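Local coordinates for protein S-adenosylmethionine-dependent methyltransferase (PDB 1Y8C) that probably transfers methyl groups from S-adenosylmethionine to a substrate that has not been identified, at residues 112-117 with 198-203; 138-143 with 240-245. All blocks are in the same frame, centred on the assembly; numbering follows the deposited sequence.

Contact 1: 112-117 with 198-203; sequences TNYIID and HEERAY
Asn113 meets Arg201 twice. Its backbone O accepts the N-H of Arg201 at 2.9 Å from Arg201 N, and its side-chain amide returns a bond, ND2 to Arg201 O at 3.0 Å. This second bond is nearly straight (171° at the hydrogen) and lies in the amide plane, which fixes the rotation of the amide. Further along, the Arg201 side chain leaves with CG anti to the backbone N (chi1 -153°), and a bend further out brings the guanidinium edge to the backbone O of Ile116. It grips that one atom side-on, NE at 2.8 Å and NH2 more loosely, both nitrogens coming from the same face of the carbonyl plane. Tyr203 CE2 lies over one face of this guanidinium, toward its rim. The Tyr203 hydroxyl donates to Ile115 O, OH to O 2.6 Å, in the carbonyl plane. Ile115 is the centre of an inverse gamma turn; its own O is taken by Tyr203 and the next, Ile116 O, by Arg201.

At the other end, the Tyr114 ring presents an edge to the His198 face in an offset edge-to-face pair, planes at 82°, with Tyr114 CE2 3.4 Å from His198 CB. Glu200 CG sits over one face of the Tyr114 ring as a CH-pi contact. Here the loop after strand 104-107 of the Rossmann-like methyltransferase fold meets the last strand of the four-stranded antiparallel sheet. Ile116 adds apolar cover, its CG2 4.1 Å from Arg201 CB.

In the next shell, Asn143 is the common hydrogen-bond partner of Asn113 OD1 and Glu200 OE1. Asp117 caps the start of helix 118-129 through Asp119 N, and His198 ND1 is hydrogen-bonded to the Tyr10 hydroxyl.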
loop_
_atom_site.group_PDB
_atom_site.type_symbol
_atom_site.label_atom_id
_atom_site.label_comp_id
_atom_site.label_asym_id
_atom_site.label_seq_id
_atom_site.Cartn_x
_atom_site.Cartn_y
_atom_site.Cartn_z
ATOM N N THR A 112 -1.063 2.476 -4.677
ATOM C CA THR A 112 -1.638 3.493 -5.534
ATOM C C THR A 112 -0.765 3.747 -6.773
ATOM O O THR A 112 -1.285 4.057 -7.841
ATOM C CB THR A 112 -1.828 4.815 -4.742
ATOM O OG1 THR A 112 -2.777 4.596 -3.689
ATOM C CG2 THR A 112 -2.317 5.950 -5.642
ATOM N N ASN A 113 0.553 3.613 -6.663
ATOM C CA ASN A 113 1.384 3.857 -7.840
ATOM C C ASN A 113 1.206 2.820 -8.944
ATOM O O ASN A 113 1.588 3.067 -10.075
ATOM C CB ASN A 113 2.875 3.925 -7.482
ATOM C CG ASN A 113 3.203 5.065 -6.549
ATOM O OD1 ASN A 113 3.073 4.935 -5.334
ATOM N ND2 ASN A 113 3.621 6.196 -7.110
ATOM N N TYR A 114 0.641 1.660 -8.618
ATOM C CA TYR A 114 0.439 0.627 -9.619
ATOM C C TYR A 114 -0.710 0.973 -10.562
ATOM O O TYR A 114 -0.919 0.309 -11.569
ATOM C CB TYR A 114 0.177 -0.731 -8.968
ATOM C CG TYR A 114 1.374 -1.344 -8.271
ATOM C CD1 TYR A 114 1.383 -1.515 -6.896
ATOM C CD2 TYR A 114 2.483 -1.780 -8.988
ATOM C CE1 TYR A 114 2.459 -2.105 -6.242
ATOM C CE2 TYR A 114 3.570 -2.376 -8.341
ATOM C CZ TYR A 114 3.544 -2.534 -6.960
ATOM O OH TYR A 114 4.594 -3.122 -6.286
ATOM N N ILE A 115 -1.474 1.999 -10.232
ATOM C CA ILE A 115 -2.550 2.408 -11.110
ATOM C C ILE A 115 -1.897 3.426 -12.029
ATOM O O ILE A 115 -1.964 4.631 -11.794
ATOM C CB ILE A 115 -3.678 3.069 -10.331
ATOM C CG1 ILE A 115 -4.179 2.105 -9.252
ATOM C CG2 ILE A 115 -4.799 3.470 -11.293
ATOM C CD1 ILE A 115 -5.107 2.741 -8.231
ATOM N N ILE A 116 -1.251 2.932 -13.078
ATOM C CA ILE A 116 -0.533 3.797 -14.008
ATOM C C ILE A 116 -1.355 4.652 -14.951
ATOM O O ILE A 116 -0.815 5.518 -15.625
ATOM C CB ILE A 116 0.484 2.978 -14.825
ATOM C CG1 ILE A 116 -0.231 1.955 -15.705
ATOM C CG2 ILE A 116 1.434 2.267 -13.869
ATOM C CD1 ILE A 116 0.731 1.144 -16.569
ATOM N N ASP A 117 -2.658 4.419 -14.988
ATOM C CA ASP A 117 -3.534 5.189 -15.853
ATOM C C ASP A 117 -4.285 6.240 -15.032
ATOM O O ASP A 117 -5.024 5.899 -14.110
ATOM C CB ASP A 117 -4.533 4.252 -16.518
ATOM C CG ASP A 117 -5.182 4.871 -17.722
ATOM O OD1 ASP A 117 -5.675 6.012 -17.597
ATOM O OD2 ASP A 117 -5.199 4.220 -18.792
ATOM N N HIS A 198 7.137 -5.238 -11.788
ATOM C CA HIS A 198 6.072 -4.294 -11.487
ATOM C C HIS A 198 6.291 -2.976 -12.226
ATOM O O HIS A 198 7.403 -2.658 -12.644
ATOM C CB HIS A 198 6.006 -4.049 -9.974
ATOM C CG HIS A 198 5.864 -5.301 -9.165
ATOM N ND1 HIS A 198 6.589 -5.531 -8.014
ATOM C CD2 HIS A 198 5.085 -6.395 -9.342
ATOM C CE1 HIS A 198 6.265 -6.712 -7.520
ATOM N NE2 HIS A 198 5.355 -7.258 -8.305
ATOM N N GLU A 199 5.215 -2.213 -12.370
ATOM C CA GLU A 199 5.263 -0.935 -13.051
ATOM C C GLU A 199 4.553 0.085 -12.174
ATOM O O GLU A 199 3.412 -0.133 -11.771
ATOM C CB GLU A 199 4.553 -1.077 -14.381
ATOM C CG GLU A 199 4.958 -0.105 -15.447
ATOM C CD GLU A 199 4.573 -0.627 -16.823
ATOM O OE1 GLU A 199 3.364 -0.882 -17.042
ATOM O OE2 GLU A 199 5.474 -0.786 -17.678
ATOM N N GLU A 200 5.237 1.183 -11.857
ATOM C CA GLU A 200 4.654 2.240 -11.022
ATOM C C GLU A 200 4.743 3.596 -11.736
ATOM O O GLU A 200 5.734 3.893 -12.404
ATOM C CB GLU A 200 5.374 2.323 -9.656
ATOM C CG GLU A 200 4.885 1.306 -8.607
ATOM C CD GLU A 200 5.445 1.549 -7.190
ATOM O OE1 GLU A 200 5.706 2.723 -6.823
ATOM O OE2 GLU A 200 5.592 0.560 -6.431
ATOM N N ARG A 201 3.701 4.411 -11.617
ATOM C CA ARG A 201 3.734 5.714 -12.254
ATOM C C ARG A 201 4.172 6.754 -11.249
ATOM O O ARG A 201 3.803 6.697 -10.074
ATOM C CB ARG A 201 2.372 6.121 -12.818
ATOM C CG ARG A 201 2.538 7.073 -13.989
ATOM C CD ARG A 201 1.563 8.225 -14.001
ATOM N NE ARG A 201 0.422 7.970 -14.878
ATOM C CZ ARG A 201 -0.216 8.919 -15.566
ATOM N NH1 ARG A 201 0.183 10.183 -15.482
ATOM N NH2 ARG A 201 -1.258 8.612 -16.335
ATOM N N ALA A 202 4.962 7.712 -11.711
ATOM C CA ALA A 202 5.434 8.757 -10.830
ATOM C C ALA A 202 4.476 9.934 -10.889
ATOM O O ALA A 202 4.551 10.765 -11.790
ATOM C CB ALA A 202 6.833 9.180 -11.233
ATOM N N TYR A 203 3.573 9.994 -9.915
ATOM C CA TYR A 203 2.587 11.063 -9.835
ATOM C C TYR A 203 3.096 12.250 -9.023
ATOM O O TYR A 203 3.729 12.076 -7.980
ATOM C CB TYR A 203 1.298 10.547 -9.190
ATOM C CG TYR A 203 0.468 9.642 -10.064
ATOM C CD1 TYR A 203 0.247 8.307 -9.713
ATOM C CD2 TYR A 203 -0.134 10.127 -11.227
ATOM C CE1 TYR A 203 -0.553 7.484 -10.499
ATOM C CE2 TYR A 203 -0.940 9.313 -12.014
ATOM C CZ TYR A 203 -1.145 7.996 -11.647
ATOM O OH TYR A 203 -1.943 7.190 -12.430
#

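Contact 2: 138-143 with 240-245; sequences FIFDIN and YLVKLG
Phe138 and Val242 form one antiparallel hydrogen-bonded pair and Phe140 and Tyr240 another, with Ile139 and Leu241 as the non-hydrogen-bonded pair between them. Four backbone bonds join the strands. Phe138 N reaches Val242 O at 2.7 Å and Val242 N returns to Phe138 O; Tyr240 N to Phe140 O is 2.9 Å, and its partner, Phe140 N to Tyr240 O, is the longest at 3.2 Å. Between them, Ile139 CA makes a C-H...O contact with Tyr240 O. The short segments run at 149° to each other, consistent with the usual twist of a beta sheet.

Aromatic contacts gather on the sheet face that carries Phe138, Phe140, Tyr240 and Val242. Phe140 CG lies between its backbone N and carbonyl carbon (chi1 72°), which turns the ring toward the neighbouring strand. There Tyr240 CB sits over one ring face as a CH-pi contact, 3.9 Å from the centroid of Phe140. The Tyr240 ring itself is nearly parallel to that of Phe140, 8° between planes, but slid so far along that the two barely overlap. Phe140 also meets Phe138 of its own strand, whose ring takes Phe140 CD2 over a face, near the rim; Val242 CG1 lies at the Phe140 ring edge.

Apolar contacts complete the pairing. Val242 CG2 touches Phe138 CD2 at 3.5 Å, the two side chains lying side by side. On the reverse face Ile139 and Leu241 do the same, CD1 to CD1 at 3.5 Å.

Strand order 3-2-1-4-5-7-6, with antiparallel 237-244 inserted between 136-143 and 217-224, is that of class I S-adenosylmethionine-dependent methyltransferases. Helix 205-214 packs on Tyr240 and Val242, its Glu209 OE2 hydrogen-bonded to the Tyr240 hydroxyl, while helix 118-129 touches Phe138 through Tyr124 and Val128.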
loop_
_atom_site.group_PDB
_atom_site.type_symbol
_atom_site.label_atom_id
_atom_site.label_comp_id
_atom_site.label_asym_id
_atom_site.label_seq_id
_atom_site.Cartn_x
_atom_site.Cartn_y
_atom_site.Cartn_z
ATOM N N PHE A 138 -9.625 8.210 5.131
ATOM C CA PHE A 138 -8.963 7.384 4.121
ATOM C C PHE A 138 -7.466 7.700 4.126
ATOM O O PHE A 138 -7.061 8.838 3.871
ATOM C CB PHE A 138 -9.555 7.647 2.727
ATOM C CG PHE A 138 -8.771 7.006 1.596
ATOM C CD1 PHE A 138 -8.185 5.743 1.757
ATOM C CD2 PHE A 138 -8.646 7.654 0.360
ATOM C CE1 PHE A 138 -7.478 5.128 0.712
ATOM C CE2 PHE A 138 -7.944 7.056 -0.695
ATOM C CZ PHE A 138 -7.357 5.780 -0.519
ATOM N N ILE A 139 -6.658 6.685 4.416
ATOM C CA ILE A 139 -5.208 6.834 4.485
ATOM C C ILE A 139 -4.481 5.966 3.450
ATOM O O ILE A 139 -4.703 4.757 3.373
ATOM C CB ILE A 139 -4.708 6.480 5.915
ATOM C CG1 ILE A 139 -5.369 7.416 6.925
ATOM C CG2 ILE A 139 -3.208 6.599 6.000
ATOM C CD1 ILE A 139 -4.983 7.164 8.369
ATOM N N PHE A 140 -3.618 6.587 2.653
ATOM C CA PHE A 140 -2.863 5.860 1.637
ATOM C C PHE A 140 -1.524 6.541 1.397
ATOM O O PHE A 140 -1.366 7.727 1.684
ATOM C CB PHE A 140 -3.647 5.811 0.324
ATOM C CG PHE A 140 -3.714 7.133 -0.400
ATOM C CD1 PHE A 140 -2.838 7.419 -1.441
ATOM C CD2 PHE A 140 -4.667 8.088 -0.057
ATOM C CE1 PHE A 140 -2.916 8.632 -2.130
ATOM C CE2 PHE A 140 -4.749 9.313 -0.749
ATOM C CZ PHE A 140 -3.875 9.583 -1.784
ATOM N N ASP A 141 -0.552 5.799 0.874
ATOM C CA ASP A 141 0.741 6.400 0.596
ATOM C C ASP A 141 1.166 6.126 -0.820
ATOM O O ASP A 141 0.631 5.241 -1.483
ATOM C CB ASP A 141 1.813 5.867 1.545
ATOM C CG ASP A 141 2.145 4.412 1.295
ATOM O OD1 ASP A 141 2.762 4.098 0.251
ATOM O OD2 ASP A 141 1.786 3.577 2.149
ATOM N N ILE A 142 2.138 6.898 -1.281
ATOM C CA ILE A 142 2.663 6.721 -2.620
ATOM C C ILE A 142 4.156 6.976 -2.596
ATOM O O ILE A 142 4.681 7.601 -1.670
ATOM C CB ILE A 142 2.042 7.714 -3.613
ATOM C CG1 ILE A 142 2.515 9.138 -3.293
ATOM C CG2 ILE A 142 0.522 7.606 -3.570
ATOM C CD1 ILE A 142 2.114 10.170 -4.331
ATOM N N ASN A 143 4.847 6.457 -3.602
ATOM C CA ASN A 143 6.266 6.707 -3.704
ATOM C C ASN A 143 6.258 8.065 -4.365
ATOM O O ASN A 143 5.446 8.324 -5.262
ATOM C CB ASN A 143 6.962 5.670 -4.580
ATOM C CG ASN A 143 7.378 4.433 -3.794
ATOM O OD1 ASN A 143 7.871 4.534 -2.672
ATOM N ND2 ASN A 143 7.193 3.260 -4.385
ATOM N N TYR A 240 -0.871 10.407 2.603
ATOM C CA TYR A 240 -2.027 11.286 2.555
ATOM C C TYR A 240 -3.113 10.813 3.516
ATOM O O TYR A 240 -3.310 9.610 3.738
ATOM C CB TYR A 240 -2.641 11.325 1.160
ATOM C CG TYR A 240 -1.928 12.198 0.154
ATOM C CD1 TYR A 240 -0.906 11.684 -0.650
ATOM C CD2 TYR A 240 -2.302 13.529 -0.025
ATOM C CE1 TYR A 240 -0.278 12.466 -1.611
ATOM C CE2 TYR A 240 -1.682 14.328 -0.982
ATOM C CZ TYR A 240 -0.671 13.784 -1.773
ATOM O OH TYR A 240 -0.082 14.573 -2.732
ATOM N N LEU A 241 -3.823 11.783 4.072
ATOM C CA LEU A 241 -4.919 11.520 4.985
ATOM C C LEU A 241 -6.092 12.364 4.495
ATOM O O LEU A 241 -6.050 13.588 4.558
ATOM C CB LEU A 241 -4.525 11.936 6.388
ATOM C CG LEU A 241 -5.176 11.028 7.420
ATOM C CD1 LEU A 241 -4.108 10.565 8.405
ATOM C CD2 LEU A 241 -6.324 11.750 8.115
ATOM N N VAL A 242 -7.138 11.704 4.003
ATOM C CA VAL A 242 -8.296 12.413 3.478
ATOM C C VAL A 242 -9.628 11.927 4.044
ATOM O O VAL A 242 -9.698 10.898 4.727
ATOM C CB VAL A 242 -8.339 12.305 1.935
ATOM C CG1 VAL A 242 -6.939 12.487 1.368
ATOM C CG2 VAL A 242 -8.925 10.965 1.516
ATOM N N LYS A 243 -10.680 12.689 3.746
ATOM C CA LYS A 243 -12.036 12.373 4.186
ATOM C C LYS A 243 -13.044 12.867 3.155
ATOM O O LYS A 243 -12.684 13.575 2.212
ATOM C CB LYS A 243 -12.351 13.022 5.539
ATOM C CG LYS A 243 -12.286 14.532 5.550
ATOM C CD LYS A 243 -13.176 15.123 6.636
ATOM C CE LYS A 243 -12.861 14.565 8.031
ATOM N NZ LYS A 243 -13.632 13.326 8.397
ATOM N N LEU A 244 -14.308 12.488 3.342
ATOM C CA LEU A 244 -15.370 12.887 2.428
ATOM C C LEU A 244 -15.597 14.373 2.490
ATOM O O LEU A 244 -15.897 14.909 3.556
ATOM C CB LEU A 244 -16.665 12.186 2.791
ATOM C CG LEU A 244 -17.224 11.240 1.748
ATOM C CD1 LEU A 244 -16.151 10.299 1.245
ATOM C CD2 LEU A 244 -18.359 10.479 2.393
ATOM N N GLY A 245 -15.468 15.034 1.345
ATOM C CA GLY A 245 -15.660 16.470 1.301
ATOM C C GLY A 245 -16.961 16.889 0.645
ATOM O O GLY A 245 -17.886 17.361 1.313
#

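How the contacts relate
Contact 2 joins two strands inside the central sheet, and contact 1 joins a loop at one end of that sheet to the separate antiparallel sheet; their centres are about 16 Å apart. They meet at Asn143, the last residue of strand 136-143. Its ND2 lies 2.9 Å from Glu200 OE1 and its N 2.9 Å from Asn113 OD1, both probable hydrogen bonds, so one residue ties both segments of contact 1 to the strand. Thr112 OG1 also packs on Phe140 CD1 at 3.6 Å. Asp110 N bonds to Asp141 OD1. Loops at the C-terminal ends of the parallel strands form the cofactor side in this family, so the junction probably borders the active site.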